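YohF (PDB 6WON) is a short-chain dehydrogenase/reductase that probably acts as an oxidoreductase, perhaps on acetoin. Local coordinates at residues B[182-187]-B[238-243]. Sequence-based numbering, arbitrary orientation.
Sequences AVAPGA and SLIVDG
A184 and L239 sit at the middle of a parallel ladder that joins strand 178-185 to strand 238-241, the last strand of the Rossmann-type sheet characteristic of short-chain dehydrogenases/reductases. A184 N donates to L239 O at 2.9 Å, and A184 O in turn accepts V241 N, so both polar backbone atoms of this buried alanine are spent on the neighbouring strand. The bond from L239 N to A182 O is nearly straight (173° at the hydrogen), that from V241 N to A184 O more bent (160°), its donor lying above the carbonyl plane. G186 N to V241 O, 2.8 Å, carries the pairing one residue beyond strand 178-185.

Packing is close on the face bearing A182, A184, S238 and I240. The A184 methyl touches two side chains of the other strand, with CB 3.8 Å from I240 CG1 and 3.9 Å from S238 OG. With its OG anti to the backbone N (chi1 -173°), S238 places the hydroxyl alongside the methyls of A182 and A184; its polar partners are E145 and H146. Across the opposite face V183 and V241 meet more loosely, CG1 to CG2 at 4.4 Å, and helix 216-226 packs over them through L226 and I219.

Past the strands the backbones stay near each other, D242 CB standing 3.7 Å from G186 CA, but direct pairing gives way to a water that accepts from A187 N and donates to D242 O. G186 and A187 are partly exposed here, whereas the buried D242 directs its carboxylate away from them, OD1 and OD2 accepting hydrogen bonds from the backbone N atoms of G244 and M246. The second subunit packs against L239 through its own L239. Backbone bonding thus fixes the parallel register, while the small A184 methyl meets both I240 and the S238 hydroxyl at close range and water bridges the diverging loops.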
loop_
_atom_site.group_PDB
_atom_site.type_symbol
_atom_site.label_atom_id
_atom_site.label_comp_id
_atom_site.label_asym_id
_atom_site.label_seq_id
_atom_site.Cartn_x
_atom_site.Cartn_y
_atom_site.Cartn_z
ATOM N N ALA B 182 -8.583 0.288 11.973
ATOM C CA ALA B 182 -8.250 -1.118 12.132
ATOM C C ALA B 182 -6.910 -1.254 12.856
ATOM O O ALA B 182 -5.974 -0.489 12.598
ATOM C CB ALA B 182 -8.172 -1.823 10.770
ATOM N N VAL B 183 -6.830 -2.226 13.763
ATOM C CA VAL B 183 -5.565 -2.740 14.276
ATOM C C VAL B 183 -5.369 -4.127 13.691
ATOM O O VAL B 183 -6.262 -4.976 13.789
ATOM C CB VAL B 183 -5.540 -2.791 15.815
ATOM C CG1 VAL B 183 -4.237 -3.427 16.305
ATOM C CG2 VAL B 183 -5.701 -1.399 16.395
ATOM N N ALA B 184 -4.201 -4.357 13.092
ATOM C CA ALA B 184 -3.939 -5.518 12.238
ATOM C C ALA B 184 -2.841 -6.354 12.882
ATOM O O ALA B 184 -1.646 -6.100 12.649
ATOM C CB ALA B 184 -3.533 -5.066 10.827
ATOM N N PRO B 185 -3.186 -7.334 13.723
ATOM C CA PRO B 185 -2.139 -8.094 14.419
ATOM C C PRO B 185 -1.405 -9.036 13.477
ATOM O O PRO B 185 -1.961 -9.544 12.505
ATOM C CB PRO B 185 -2.912 -8.875 15.490
ATOM C CG PRO B 185 -4.240 -8.154 15.628
ATOM C CD PRO B 185 -4.533 -7.690 14.213
ATOM N N GLY B 186 -0.123 -9.248 13.768
ATOM C CA GLY B 186 0.601 -10.349 13.159
ATOM C C GLY B 186 0.249 -11.611 13.917
ATOM O O GLY B 186 -0.904 -11.772 14.322
ATOM N N ALA B 187 1.217 -12.491 14.152
ATOM C CA ALA B 187 0.963 -13.718 14.894
ATOM C C ALA B 187 1.002 -13.422 16.385
ATOM O O ALA B 187 2.028 -12.972 16.909
ATOM C CB ALA B 187 1.984 -14.793 14.528
ATOM N N SER B 238 -5.100 1.525 9.048
ATOM C CA SER B 238 -4.852 0.142 9.448
ATOM C C SER B 238 -3.480 0.101 10.112
ATOM O O SER B 238 -2.451 0.201 9.432
ATOM C CB SER B 238 -4.922 -0.804 8.251
ATOM O OG SER B 238 -4.839 -2.167 8.649
ATOM N N LEU B 239 -3.465 -0.027 11.445
ATOM C CA LEU B 239 -2.234 0.078 12.223
ATOM C C LEU B 239 -1.743 -1.338 12.505
ATOM O O LEU B 239 -2.400 -2.102 13.223
ATOM C CB LEU B 239 -2.466 0.868 13.512
ATOM C CG LEU B 239 -3.107 2.262 13.393
ATOM C CD1 LEU B 239 -2.902 3.068 14.677
ATOM C CD2 LEU B 239 -2.505 3.023 12.216
ATOM N N ILE B 240 -0.597 -1.690 11.938
ATOM C CA ILE B 240 -0.137 -3.074 11.905
ATOM C C ILE B 240 0.840 -3.312 13.044
ATOM O O ILE B 240 1.848 -2.604 13.174
ATOM C CB ILE B 240 0.505 -3.401 10.548
ATOM C CG1 ILE B 240 -0.531 -3.255 9.427
ATOM C CG2 ILE B 240 1.133 -4.790 10.569
ATOM C CD1 ILE B 240 0.088 -3.373 8.021
ATOM N N VAL B 241 0.550 -4.312 13.858
ATOM C CA VAL B 241 1.366 -4.676 15.018
ATOM C C VAL B 241 1.799 -6.116 14.773
ATOM O O VAL B 241 1.067 -7.063 15.068
ATOM C CB VAL B 241 0.599 -4.539 16.338
ATOM C CG1 VAL B 241 1.449 -4.993 17.509
ATOM C CG2 VAL B 241 0.115 -3.090 16.546
ATOM N N ASP B 242 2.998 -6.301 14.203
ATOM C CA ASP B 242 3.298 -7.623 13.668
ATOM C C ASP B 242 4.752 -8.048 13.840
ATOM O O ASP B 242 5.195 -8.975 13.147
ATOM C CB ASP B 242 2.928 -7.657 12.184
ATOM C CG ASP B 242 3.847 -6.785 11.325
ATOM O OD1 ASP B 242 4.654 -5.992 11.869
ATOM O OD2 ASP B 242 3.755 -6.889 10.086
ATOM N N GLY B 243 5.508 -7.399 14.723
ATOM C CA GLY B 243 6.914 -7.729 14.917
ATOM C C GLY B 243 7.741 -7.763 13.642
ATOM O O GLY B 243 8.727 -8.505 13.546
HETATM O O HOH W 1 3.960 -11.425 13.780
#